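Local coordinates for glutamate receptor kainate-like protein (Pleurobrachia bachei, PDB 4ZDM) that probably serves as a glycine-gated, kainate-like ion channel subunit, here represented by its ligand-binding domain with glycine bound, at residues 42-47 with 242-247; 50-55 with 229-234; 105-110 with 216-221. All blocks are in the same frame, centred on the assembly; numbering follows the deposited sequence. Where two conformers were deposited one is given.

Contact 1 of 3, residues 42-47 with 242-247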
ATOM      1  N   VAL A  42     -14.172  13.481  -0.414  1.00  8.82           N
ATOM      2  CA  VAL A  42     -13.853  12.819  -1.659  1.00  8.58           C
ATOM      3  C   VAL A  42     -13.459  13.874  -2.678  1.00  9.28           C
ATOM      4  O   VAL A  42     -12.486  13.706  -3.399  1.00  9.92           O
ATOM      5  CB  VAL A  42     -15.064  11.956  -2.112  1.00  9.70           C
ATOM      6  CG1 VAL A  42     -14.821  11.373  -3.469  1.00 10.72           C
ATOM      7  CG2 VAL A  42     -15.305  10.882  -1.066  1.00 11.21           C
ATOM      8  N   GLU A  43     -14.218  14.979  -2.724  1.00  9.48           N
ATOM      9  CA  GLU A  43     -13.856  16.049  -3.630  1.00  9.77           C
ATOM     10  C   GLU A  43     -12.563  16.767  -3.219  1.00 10.48           C
ATOM     11  O   GLU A  43     -11.704  17.087  -4.069  1.00 11.97           O
ATOM     12  CB  GLU A  43     -15.007  17.063  -3.767  1.00 13.92           C
ATOM     13  CG  GLU A  43     -16.222  16.406  -4.415  1.00 13.83           C
ATOM     14  CD  GLU A  43     -17.240  17.410  -4.965  1.00 17.10           C
ATOM     15  OE1 GLU A  43     -18.429  17.133  -4.738  1.00 18.76           O
ATOM     16  OE2 GLU A  43     -16.807  18.374  -5.643  1.00 21.05           O
ATOM     17  N   ILE A  44     -12.340  16.961  -1.923  1.00  9.42           N
ATOM     18  CA  ILE A  44     -11.077  17.529  -1.464  1.00  8.76           C
ATOM     19  C   ILE A  44      -9.902  16.672  -1.930  1.00  9.99           C
ATOM     20  O   ILE A  44      -8.891  17.166  -2.424  1.00  9.49           O
ATOM     21  CB  ILE A  44     -11.048  17.709   0.064  1.00  8.80           C
ATOM     22  CG1 ILE A  44     -11.999  18.814   0.479  1.00 10.65           C
ATOM     23  CG2 ILE A  44      -9.624  17.976   0.595  1.00  8.72           C
ATOM     24  CD1 ILE A  44     -12.160  18.966   1.983  1.00 13.82           C
ATOM     25  N   VAL A  45     -10.013  15.369  -1.743  1.00  8.76           N
ATOM     26  CA  VAL A  45      -8.941  14.473  -2.130  1.00  8.29           C
ATOM     27  C   VAL A  45      -8.704  14.486  -3.644  1.00  8.52           C
ATOM     28  O   VAL A  45      -7.547  14.414  -4.077  1.00  9.61           O
ATOM     29  CB  VAL A  45      -9.216  13.029  -1.604  1.00  9.43           C
ATOM     30  CG1 VAL A  45      -8.320  11.998  -2.273  1.00 13.28           C
ATOM     31  CG2 VAL A  45      -9.051  12.994  -0.076  1.00  9.93           C
ATOM     32  N   SER A  46      -9.769  14.501  -4.438  1.00  8.21           N
ATOM     33  CA  SER A  46      -9.591  14.580  -5.877  1.00  9.43           C
ATOM     34  C   SER A  46      -8.810  15.820  -6.279  1.00 10.21           C
ATOM     35  O   SER A  46      -7.857  15.727  -7.072  1.00 11.31           O
ATOM     36  CB  SER A  46     -10.942  14.522  -6.536  1.00 12.90           C
ATOM     37  OG  SER A  46     -10.779  14.676  -7.939  1.00 20.26           O
ATOM     38  N   MET A  47      -9.161  16.970  -5.724  0.50 10.39           N
ATOM     39  CA  MET A  47      -8.431  18.183  -6.037  0.50 10.47           C
ATOM     40  C   MET A  47      -6.995  18.133  -5.523  0.50 10.99           C
ATOM     41  O   MET A  47      -6.062  18.602  -6.176  0.50 10.22           O
ATOM     42  CB  MET A  47      -9.167  19.401  -5.461  0.50 12.37           C
ATOM     43  CG  MET A  47     -10.513  19.639  -6.048  0.50 18.54           C
ATOM     44  SD  MET A  47     -11.259  21.169  -5.419  0.50 23.45           S
ATOM     45  CE  MET A  47     -10.745  21.105  -3.685  0.50 29.30           C
ATOM     46  N   GLY A 242     -12.260  29.596   0.881  1.00 13.80           N
ATOM     47  CA  GLY A 242     -13.669  29.302   1.086  1.00 14.56           C
ATOM     48  C   GLY A 242     -14.192  28.078   0.355  1.00 13.27           C
ATOM     49  O   GLY A 242     -15.406  27.816   0.364  1.00 16.19           O
ATOM     50  N   VAL A 243     -13.287  27.311  -0.261  1.00 14.37           N
ATOM     51  CA  VAL A 243     -13.680  26.166  -1.078  1.00 11.36           C
ATOM     52  C   VAL A 243     -14.265  25.073  -0.195  1.00 12.33           C
ATOM     53  O   VAL A 243     -15.220  24.416  -0.577  1.00 13.62           O
ATOM     54  CB  VAL A 243     -12.489  25.677  -1.917  1.00 13.17           C
ATOM     55  CG1 VAL A 243     -12.659  24.295  -2.498  1.00 15.18           C
ATOM     56  CG2 VAL A 243     -12.225  26.683  -3.033  1.00 20.53           C
ATOM     57  N   ILE A 244     -13.660  24.831   0.964  1.00 12.06           N
ATOM     58  CA  ILE A 244     -14.194  23.803   1.852  1.00 11.93           C
ATOM     59  C   ILE A 244     -15.576  24.192   2.346  1.00 13.85           C
ATOM     60  O   ILE A 244     -16.489  23.358   2.319  1.00 13.76           O
ATOM     61  CB  ILE A 244     -13.244  23.560   3.012  1.00 11.18           C
ATOM     62  CG1 ILE A 244     -11.877  23.086   2.505  1.00 10.81           C
ATOM     63  CG2 ILE A 244     -13.845  22.529   3.946  1.00 11.91           C
ATOM     64  CD1 ILE A 244     -10.853  22.838   3.575  1.00 12.35           C
ATOM     65  N   SER A 245     -15.774  25.461   2.744  1.00 13.36           N
ATOM     66  CA  SER A 245     -17.100  25.919   3.116  1.00 14.73           C
ATOM     67  C   SER A 245     -18.101  25.778   2.011  1.00 14.00           C
ATOM     68  O   SER A 245     -19.240  25.372   2.238  1.00 16.57           O
ATOM     69  CB  SER A 245     -17.051  27.368   3.559  1.00 21.31           C
ATOM     70  OG  SER A 245     -16.386  27.433   4.782  1.00 30.69           O
ATOM     71  N   GLU A 246     -17.701  26.085   0.783  1.00 14.77           N
ATOM     72  CA  GLU A 246     -18.605  25.941  -0.364  1.00 16.30           C
ATOM     73  C   GLU A 246     -18.967  24.493  -0.657  1.00 14.44           C
ATOM     74  O   GLU A 246     -20.125  24.201  -0.963  1.00 15.37           O
ATOM     75  CB  GLU A 246     -17.984  26.571  -1.614  1.00 19.86           C
ATOM     76  CG  GLU A 246     -17.847  28.094  -1.570  1.00 31.94           C
ATOM     77  CD  GLU A 246     -16.941  28.626  -2.692  1.00 50.68           C
ATOM     78  OE1 GLU A 246     -16.348  27.809  -3.455  1.00 47.64           O
ATOM     79  OE2 GLU A 246     -16.831  29.868  -2.806  1.00 54.37           O
ATOM     80  N   LEU A 247     -18.009  23.576  -0.517  1.00 13.26           N
ATOM     81  CA  LEU A 247     -18.322  22.145  -0.686  1.00 12.20           C
ATOM     82  C   LEU A 247     -19.295  21.688   0.347  1.00 12.95           C
ATOM     83  O   LEU A 247     -20.229  20.950   0.040  1.00 13.17           O
ATOM     84  CB  LEU A 247     -17.038  21.295  -0.617  1.00 13.03           C
ATOM     85  CG  LEU A 247     -16.106  21.335  -1.790  1.00 14.99           C
ATOM     86  CD1 LEU A 247     -14.782  20.700  -1.478  1.00 14.84           C
ATOM     87  CD2 LEU A 247     -16.782  20.601  -2.979  1.00 17.61           C
TER
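L247 sends one methyl to each of two residues on the facing helix, I44 and E43. The purely apolar part of the contact starts on its CD1 branch, where L247 CD1 packs 3.9 Å from I44 CG1. I44 reaches further with its outer carbon: CG1 lies anti to the carbonyl carbon (chi1 -70°) and the chain then runs out extended, bringing I44 CD1 to 4.2 Å from I244 CG1. These two isoleucines cross at about a right angle. At the other end of the patch, M47 CE meets V243 CG1 tip to tip at 3.9 Å. M47 was modelled in two conformers, so this last touch is the less certain one.

The mixed part involves the other branch of the leucine. L247 CD2 sits 3.5 Å from E43 OE2 and also nears the CB of that residue, so the glutamate chain passes obliquely by the CD2 branch. The charge is engaged nearby: E43 OE1 takes a hydrogen bond from Y251 and a salt bridge from K250, one turn further along the same helix as L247. These bonds probably limit the movement of the carboxylate beside L247 CD2.

The helix axes run mostly antiparallel, 141° apart, with an 11.1 Å separation bridged by side chains from both helices. G242, with positive phi, closes helix 228-240 in a Schellman motif and is also the N-cap of helix 243-254. Around the patch, I238 of helix 228-240 touches I44, V243 and I244, while F219 of strand 205-221 packs on I44 from the sheet.

Contact 2 of 3, residues 50-55 with 229-234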
ATOM      1  N   GLN A  50      -4.734  16.032  -7.778  1.00 11.64           N
ATOM      2  CA  GLN A  50      -4.390  16.727  -9.043  1.00 13.05           C
ATOM      3  C   GLN A  50      -3.294  17.726  -8.790  1.00 11.71           C
ATOM      4  O   GLN A  50      -2.321  17.797  -9.544  1.00 17.10           O
ATOM      5  CB  GLN A  50      -5.642  17.386  -9.604  1.00 15.22           C
ATOM      6  CG  GLN A  50      -5.417  18.114 -10.888  1.00 35.72           C
ATOM      7  CD  GLN A  50      -6.727  18.667 -11.418  1.00 51.44           C
ATOM      8  OE1 GLN A  50      -7.715  18.778 -10.679  1.00 55.38           O
ATOM      9  NE2 GLN A  50      -6.752  18.994 -12.704  1.00 61.04           N
ATOM     10  N   ASP A  51      -3.345  18.469  -7.682  1.00 10.99           N
ATOM     11  CA  ASP A  51      -2.322  19.421  -7.328  1.00 11.66           C
ATOM     12  C   ASP A  51      -1.005  18.787  -6.905  1.00 15.34           C
ATOM     13  O   ASP A  51       0.076  19.153  -7.415  1.00 20.91           O
ATOM     14  CB  ASP A  51      -2.846  20.340  -6.223  1.00 12.67           C
ATOM     15  CG  ASP A  51      -1.993  21.555  -6.008  1.00 27.95           C
ATOM     16  OD1 ASP A  51      -0.938  21.450  -5.376  1.00 30.04           O
ATOM     17  OD2 ASP A  51      -2.361  22.614  -6.528  1.00 42.22           O
ATOM     18  N   LEU A  52      -1.068  17.796  -6.030  1.00 11.01           N
ATOM     19  CA  LEU A  52       0.127  17.183  -5.465  1.00  9.06           C
ATOM     20  C   LEU A  52       0.650  16.028  -6.317  1.00 11.30           C
ATOM     21  O   LEU A  52       1.731  15.525  -6.029  1.00 12.73           O
ATOM     22  CB  LEU A  52      -0.133  16.659  -4.061  1.00 10.06           C
ATOM     23  CG  LEU A  52      -0.009  17.551  -2.823  1.00 15.36           C
ATOM     24  CD1 LEU A  52      -0.951  18.637  -2.957  1.00 17.46           C
ATOM     25  CD2 LEU A  52      -0.255  16.820  -1.533  1.00 14.40           C
ATOM     26  N   ASN A  53      -0.060  15.645  -7.354  1.00 10.51           N
ATOM     27  CA  ASN A  53       0.425  14.621  -8.299  1.00 12.04           C
ATOM     28  C   ASN A  53       0.676  13.292  -7.625  1.00 11.02           C
ATOM     29  O   ASN A  53       1.788  12.770  -7.609  1.00 11.43           O
ATOM     30  CB  ASN A  53       1.693  15.091  -8.990  1.00 11.08           C
ATOM     31  CG  ASN A  53       2.021  14.291 -10.220  1.00 11.94           C
ATOM     32  OD1 ASN A  53       1.246  13.524 -10.697  1.00 14.78           O
ATOM     33  ND2 ASN A  53       3.223  14.499 -10.720  1.00 17.87           N
ATOM     34  N   PHE A  54      -0.376  12.757  -7.061  1.00  8.93           N
ATOM     35  CA  PHE A  54      -0.352  11.401  -6.521  1.00  7.93           C
ATOM     36  C   PHE A  54      -1.536  10.619  -7.034  1.00 10.25           C
ATOM     37  O   PHE A  54      -2.572  11.203  -7.402  1.00 10.89           O
ATOM     38  CB  PHE A  54      -0.317  11.325  -4.969  1.00  9.87           C
ATOM     39  CG  PHE A  54      -1.502  11.879  -4.245  1.00  8.92           C
ATOM     40  CD1 PHE A  54      -2.649  11.164  -4.073  1.00  9.99           C
ATOM     41  CD2 PHE A  54      -1.417  13.121  -3.674  1.00 10.25           C
ATOM     42  CE1 PHE A  54      -3.726  11.654  -3.328  1.00 10.14           C
ATOM     43  CE2 PHE A  54      -2.447  13.608  -2.896  1.00 11.03           C
ATOM     44  CZ  PHE A  54      -3.610  12.895  -2.736  1.00 11.38           C
ATOM     45  N   THR A  55      -1.369   9.298  -7.120  1.00  9.23           N
ATOM     46  CA  THR A  55      -2.461   8.403  -7.402  1.00  7.97           C
ATOM     47  C   THR A  55      -2.935   7.802  -6.077  1.00  8.36           C
ATOM     48  O   THR A  55      -2.180   7.811  -5.078  1.00  8.91           O
ATOM     49  CB  THR A  55      -2.100   7.283  -8.373  1.00  9.67           C
ATOM     50  OG1 THR A  55      -1.059   6.495  -7.843  1.00 12.13           O
ATOM     51  CG2 THR A  55      -1.691   7.839  -9.704  1.00 12.60           C
ATOM     52  N   ASN A 229       3.889  18.571   4.704  1.00 10.65           N
ATOM     53  CA  ASN A 229       3.909  19.970   4.388  1.00 11.76           C
ATOM     54  C   ASN A 229       3.145  20.291   3.110  1.00 10.05           C
ATOM     55  O   ASN A 229       2.477  21.321   3.034  1.00 10.99           O
ATOM     56  CB  ASN A 229       5.363  20.483   4.274  1.00 12.36           C
ATOM     57  CG  ASN A 229       6.091  20.482   5.608  1.00 18.18           C
ATOM     58  OD1 ASN A 229       5.483  20.534   6.673  1.00 23.34           O
ATOM     59  ND2 ASN A 229       7.422  20.436   5.544  1.00 24.45           N
ATOM     60  N   LEU A 230       3.203  19.422   2.101  1.00 10.39           N
ATOM     61  CA  LEU A 230       2.468  19.641   0.866  1.00 10.65           C
ATOM     62  C   LEU A 230       0.962  19.512   1.070  1.00  8.08           C
ATOM     63  O   LEU A 230       0.165  20.273   0.509  1.00  9.84           O
ATOM     64  CB  LEU A 230       2.945  18.688  -0.247  1.00 12.18           C
ATOM     65  CG  LEU A 230       4.357  18.977  -0.788  1.00 15.41           C
ATOM     66  CD1 LEU A 230       4.728  17.842  -1.735  1.00 21.76           C
ATOM     67  CD2 LEU A 230       4.395  20.272  -1.508  1.00 21.56           C
ATOM     68  N   VAL A 231       0.545  18.558   1.890  1.00  8.15           N
ATOM     69  CA  VAL A 231      -0.867  18.399   2.226  1.00  8.35           C
ATOM     70  C   VAL A 231      -1.366  19.648   2.946  1.00  7.76           C
ATOM     71  O   VAL A 231      -2.418  20.174   2.657  1.00  8.58           O
ATOM     72  CB  VAL A 231      -1.073  17.141   3.078  1.00  7.66           C
ATOM     73  CG1 VAL A 231      -2.421  17.059   3.701  1.00  8.29           C
ATOM     74  CG2 VAL A 231      -0.873  15.891   2.239  1.00  9.70           C
ATOM     75  N   ASP A 232      -0.589  20.095   3.923  1.00  8.42           N
ATOM     76  CA  ASP A 232      -0.966  21.291   4.718  1.00  9.13           C
ATOM     77  C   ASP A 232      -1.123  22.532   3.844  1.00  9.77           C
ATOM     78  O   ASP A 232      -2.091  23.269   3.998  1.00 10.06           O
ATOM     79  CB  ASP A 232       0.056  21.549   5.804  1.00  7.61           C
ATOM     80  CG  ASP A 232      -0.014  20.589   6.973  1.00 11.58           C
ATOM     81  OD1 ASP A 232      -0.913  19.743   7.058  1.00 11.44           O
ATOM     82  OD2 ASP A 232       0.906  20.678   7.845  1.00 14.99           O
ATOM     83  N   THR A 233      -0.203  22.739   2.909  1.00  9.40           N
ATOM     84  CA  THR A 233      -0.256  23.907   2.024  1.00  9.68           C
ATOM     85  C   THR A 233      -1.500  23.821   1.151  1.00 10.29           C
ATOM     86  O   THR A 233      -2.224  24.817   0.961  1.00 10.34           O
ATOM     87  CB  THR A 233       1.005  23.970   1.208  1.00 11.64           C
ATOM     88  OG1 THR A 233       2.079  24.324   2.110  1.00 14.43           O
ATOM     89  CG2 THR A 233       0.882  25.041   0.122  1.00 13.31           C
ATOM     90  N   PHE A 234      -1.773  22.636   0.594  1.00  9.51           N
ATOM     91  CA  PHE A 234      -2.965  22.505  -0.214  1.00  9.30           C
ATOM     92  C   PHE A 234      -4.222  22.762   0.601  1.00  9.75           C
ATOM     93  O   PHE A 234      -5.141  23.470   0.149  1.00  9.33           O
ATOM     94  CB  PHE A 234      -3.043  21.104  -0.843  1.00  9.98           C
ATOM     95  CG  PHE A 234      -4.264  20.931  -1.665  1.00 11.31           C
ATOM     96  CD1 PHE A 234      -4.285  21.406  -2.951  1.00 14.76           C
ATOM     97  CD2 PHE A 234      -5.412  20.414  -1.110  1.00 17.35           C
ATOM     98  CE1 PHE A 234      -5.432  21.362  -3.700  1.00 20.82           C
ATOM     99  CE2 PHE A 234      -6.579  20.353  -1.908  1.00 17.39           C
ATOM    100  CZ  PHE A 234      -6.535  20.822  -3.160  1.00 17.76           C
TER
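The phenyl ring of F234 and the carboxylate of D51 are turned 52° against each other, neither stacked nor perpendicular. D51 CB comes obliquely to the ring at 3.7 Å from F234 CD1, and L52 CD1 also approaches obliquely. M47 and M48 of helix 40-52 also touch the F234 side chain. This is helix-on-helix packing in one lobe of the two-lobed, clamshell ligand-binding domain of ionotropic glutamate receptors, which shares its fold with the periplasmic binding proteins: the end of helix 40-52 lies against the first turns of helix 228-240.

F234 carries its ring anti to the backbone N (chi1 179°), which swings it out from its own helix to the side of D51. D51 is exposed, and its contact with the ring is van der Waals packing through CB and CG.

L52 is buried, as is V231 on the partner helix. L52 CD1 packs 3.9 Å from F234 CB, while the other methyl works further back along the partner helix. L52 and L230 slide past each other in opposite directions, so L52 meets the base of L230 and not its fork.

Just past L52 the helix stops. N53 leaves it with positive phi and turns the chain into strand 54-59, and main-chain bonds from L52 to L5 and from N53 to G7 tie this bend to the N-terminal part of the chain. L52 CD2 rests 3.9 Å from L230 CB and the same distance from V231 CG2.

Contact 3 of 3, residues 105-110 with 216-221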
ATOM      1  N   ILE A 105      -0.169   9.902  16.218  1.00  9.89           N
ATOM      2  CA  ILE A 105      -0.188  10.300  14.807  1.00  8.48           C
ATOM      3  C   ILE A 105      -0.166  11.818  14.717  1.00  8.76           C
ATOM      4  O   ILE A 105      -0.375  12.513  15.712  1.00 10.34           O
ATOM      5  CB  ILE A 105      -1.422   9.746  14.080  1.00  7.56           C
ATOM      6  CG1 ILE A 105      -2.727  10.309  14.644  1.00 10.76           C
ATOM      7  CG2 ILE A 105      -1.402   8.219  14.143  1.00 10.23           C
ATOM      8  CD1 ILE A 105      -3.932  10.098  13.672  1.00  9.82           C
ATOM      9  N   ASP A 106       0.106  12.300  13.526  1.00  7.89           N
ATOM     10  CA  ASP A 106      -0.001  13.730  13.202  1.00  8.03           C
ATOM     11  C   ASP A 106      -1.328  14.026  12.538  1.00  7.77           C
ATOM     12  O   ASP A 106      -1.982  13.140  11.944  1.00  9.29           O
ATOM     13  CB  ASP A 106       1.101  14.176  12.264  1.00  8.39           C
ATOM     14  CG  ASP A 106       2.429  14.520  12.962  1.00 13.83           C
ATOM     15  OD1 ASP A 106       2.491  14.559  14.209  1.00 15.24           O
ATOM     16  OD2 ASP A 106       3.378  14.801  12.201  1.00 15.39           O
ATOM     17  N   PHE A 107      -1.735  15.276  12.649  1.00  9.24           N
ATOM     18  CA  PHE A 107      -2.914  15.813  11.970  1.00  8.13           C
ATOM     19  C   PHE A 107      -2.463  16.893  11.014  1.00  8.51           C
ATOM     20  O   PHE A 107      -1.590  17.720  11.341  1.00 10.57           O
ATOM     21  CB  PHE A 107      -3.903  16.368  12.990  1.00  9.01           C
ATOM     22  CG  PHE A 107      -4.589  15.303  13.751  1.00  8.30           C
ATOM     23  CD1 PHE A 107      -4.004  14.743  14.869  1.00  9.00           C
ATOM     24  CD2 PHE A 107      -5.784  14.805  13.332  1.00  8.63           C
ATOM     25  CE1 PHE A 107      -4.638  13.719  15.570  1.00  8.73           C
ATOM     26  CE2 PHE A 107      -6.427  13.797  14.009  1.00  8.84           C
ATOM     27  CZ  PHE A 107      -5.842  13.236  15.139  1.00  8.91           C
ATOM     28  N   SER A 108      -3.083  16.871   9.854  1.00  7.24           N
ATOM     29  CA  SER A 108      -2.901  17.968   8.908  1.00  7.70           C
ATOM     30  C   SER A 108      -3.461  19.243   9.454  1.00  6.81           C
ATOM     31  O   SER A 108      -4.209  19.271  10.424  1.00  8.70           O
ATOM     32  CB  SER A 108      -3.578  17.656   7.565  1.00  8.37           C
ATOM     33  OG  SER A 108      -5.003  17.744   7.625  1.00  7.94           O
ATOM     34  N   LEU A 109      -3.119  20.327   8.762  1.00  7.69           N
ATOM     35  CA  LEU A 109      -3.876  21.556   8.886  1.00  8.10           C
ATOM     36  C   LEU A 109      -5.349  21.213   8.689  1.00  8.92           C
ATOM     37  O   LEU A 109      -5.704  20.401   7.830  1.00  8.41           O
ATOM     38  CB  LEU A 109      -3.349  22.583   7.873  1.00  9.37           C
ATOM     39  CG  LEU A 109      -3.905  23.975   7.896  1.00 12.68           C
ATOM     40  CD1 LEU A 109      -2.741  24.998   7.606  1.00 13.01           C
ATOM     41  CD2 LEU A 109      -4.973  24.059   6.861  1.00 12.60           C
ATOM     42  N   SER A 110      -6.230  21.810   9.501  1.00  8.20           N
ATOM     43  CA  SER A 110      -7.591  21.341   9.558  1.00  7.30           C
ATOM     44  C   SER A 110      -8.466  21.814   8.445  1.00  9.11           C
ATOM     45  O   SER A 110      -8.244  22.906   7.876  1.00  9.61           O
ATOM     46  CB  SER A 110      -8.174  21.716  10.896  1.00 10.12           C
ATOM     47  OG  SER A 110      -8.201  23.134  11.052  1.00 11.14           O
ATOM     48  N   GLU A 216     -10.462  20.462  16.165  1.00  8.62           N
ATOM     49  CA  GLU A 216     -10.235  20.511  14.724  1.00  8.07           C
ATOM     50  C   GLU A 216     -10.584  19.186  14.079  1.00  8.73           C
ATOM     51  O   GLU A 216     -10.370  18.147  14.697  1.00  9.34           O
ATOM     52  CB  GLU A 216      -8.797  20.868  14.434  1.00  7.34           C
ATOM     53  CG  GLU A 216      -8.434  22.303  14.797  1.00  8.91           C
ATOM     54  CD  GLU A 216      -7.066  22.661  14.316  1.00 11.76           C
ATOM     55  OE1 GLU A 216      -6.952  23.532  13.408  1.00 10.81           O
ATOM     56  OE2 GLU A 216      -6.035  22.072  14.771  1.00 13.29           O
ATOM     57  N   LEU A 217     -11.048  19.231  12.842  1.00  7.44           N
ATOM     58  CA  LEU A 217     -11.296  18.088  11.972  1.00  6.51           C
ATOM     59  C   LEU A 217     -10.263  18.159  10.877  1.00  6.45           C
ATOM     60  O   LEU A 217     -10.176  19.191  10.195  1.00  8.66           O
ATOM     61  CB  LEU A 217     -12.711  18.140  11.388  1.00  9.05           C
ATOM     62  CG  LEU A 217     -13.799  17.957  12.451  1.00 10.17           C
ATOM     63  CD1 LEU A 217     -15.126  18.481  11.925  1.00 16.26           C
ATOM     64  CD2 LEU A 217     -13.943  16.513  12.792  1.00 11.64           C
ATOM     65  N   ALA A 218      -9.490  17.103  10.675  1.00  6.55           N
ATOM     66  CA  ALA A 218      -8.332  17.144   9.786  1.00  6.20           C
ATOM     67  C   ALA A 218      -8.078  15.798   9.173  1.00  6.49           C
ATOM     68  O   ALA A 218      -8.785  14.826   9.457  1.00  8.13           O
ATOM     69  CB  ALA A 218      -7.120  17.643  10.596  1.00  7.77           C
ATOM     70  N   PHE A 219      -7.045  15.681   8.349  1.00  7.16           N
ATOM     71  CA  PHE A 219      -6.558  14.385   7.887  1.00  6.93           C
ATOM     72  C   PHE A 219      -5.511  13.876   8.855  1.00  6.78           C
ATOM     73  O   PHE A 219      -4.837  14.646   9.552  1.00  7.90           O
ATOM     74  CB  PHE A 219      -6.002  14.483   6.475  1.00  7.30           C
ATOM     75  CG  PHE A 219      -7.035  14.762   5.379  1.00  7.00           C
ATOM     76  CD1 PHE A 219      -8.389  14.767   5.609  1.00  7.76           C
ATOM     77  CD2 PHE A 219      -6.573  14.964   4.086  1.00  9.91           C
ATOM     78  CE1 PHE A 219      -9.288  14.995   4.533  1.00  9.24           C
ATOM     79  CE2 PHE A 219      -7.466  15.182   3.023  1.00  9.50           C
ATOM     80  CZ  PHE A 219      -8.790  15.197   3.247  1.00 10.15           C
ATOM     81  N   GLY A 220      -5.342  12.554   8.903  1.00  6.97           N
ATOM     82  CA  GLY A 220      -4.377  11.886   9.759  1.00  6.68           C
ATOM     83  C   GLY A 220      -3.187  11.348   8.984  1.00  6.56           C
ATOM     84  O   GLY A 220      -3.398  10.752   7.919  1.00  7.04           O
ATOM     85  N   LEU A 221      -1.969  11.518   9.532  1.00  7.61           N
ATOM     86  CA  LEU A 221      -0.750  11.079   8.873  1.00  7.49           C
ATOM     87  C   LEU A 221       0.159  10.471   9.898  1.00  8.57           C
ATOM     88  O   LEU A 221       0.070  10.821  11.080  1.00  8.00           O
ATOM     89  CB  LEU A 221       0.030  12.226   8.207  1.00  8.75           C
ATOM     90  CG  LEU A 221      -0.639  12.913   6.996  1.00 10.07           C
ATOM     91  CD1 LEU A 221      -1.695  13.884   7.395  1.00 14.03           C
ATOM     92  CD2 LEU A 221       0.433  13.645   6.185  1.00 12.66           C
TER
HETATM   93  O   HOH W   1      -5.623  19.741  12.999  1.00 14.12           O
HETATM   94  O   HOH W   2      -5.205  23.968  11.227  1.00 11.68           O
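D106 and L221 form the hydrogen-bonded antiparallel pair that anchors the tight half of this contact. D106 N gives a 2.9 Å bond to L221 O, and L221 N returns one to D106 O. F107 and G220 follow as the non-hydrogen-bonded pair, and there the CA-H of each residue points at a carbonyl across the strands. I105 CD1 lies 4.3 Å from G220 CA, packed where the glycine has no side chain, and A218 CB sits at the edge of the F107 ring, near its plane.

S108 continues the pairing beyond F107. Its N bonds straight to F219 O at 2.8 Å, but the return bond goes to the side chain: F219 N donates to S108 OG at 3.0 Å. With OG between the backbone N and the carbonyl carbon (chi1 73°), the hydroxyl stands where it can accept from F219 and also donate to L109 O. With one bond accepted and one donated, the rotation of the hydroxyl is probably fixed.

The water-lined end lies at S110 and the partly exposed E216. S110 OG donates to E216 OE1 at 2.7 Å, reaching it from above the carboxylate plane. A water accepts a hydrogen bond from S110 N and donates one to the same OE1, so side chain and solvent both link that residue to the glutamate. A second water lies 3.0 Å from both S108 O and E216 OE2.

L217 points away from this partner, and its side chain comes within about 4 Å of the bound glycine. The short strand 106-107 pairs antiparallel with strand 205-221, which runs past the glycine site in the mixed sheet of the clamshell ligand-binding domain.

From the N terminus, helix 40-52 supplies one side of both contact 1 and contact 2, and strand 106-107 follows with the first half of contact 3. The chain then passes through the other lobe and comes back along strand 205-221, closing contact 3 first. Helix 228-240 next closes contact 2, and helix 243-254 closes contact 1, so the three loops sit one within another without crossing. Together they fasten the returning C-terminal part onto the N-terminal lobe. The joints touch: contacts 1 and 2 meet through helix 40-52, F219 of contact 3 packs on V45 of contact 1, and D232 OD1 probably takes a hydrogen bond from L109 N.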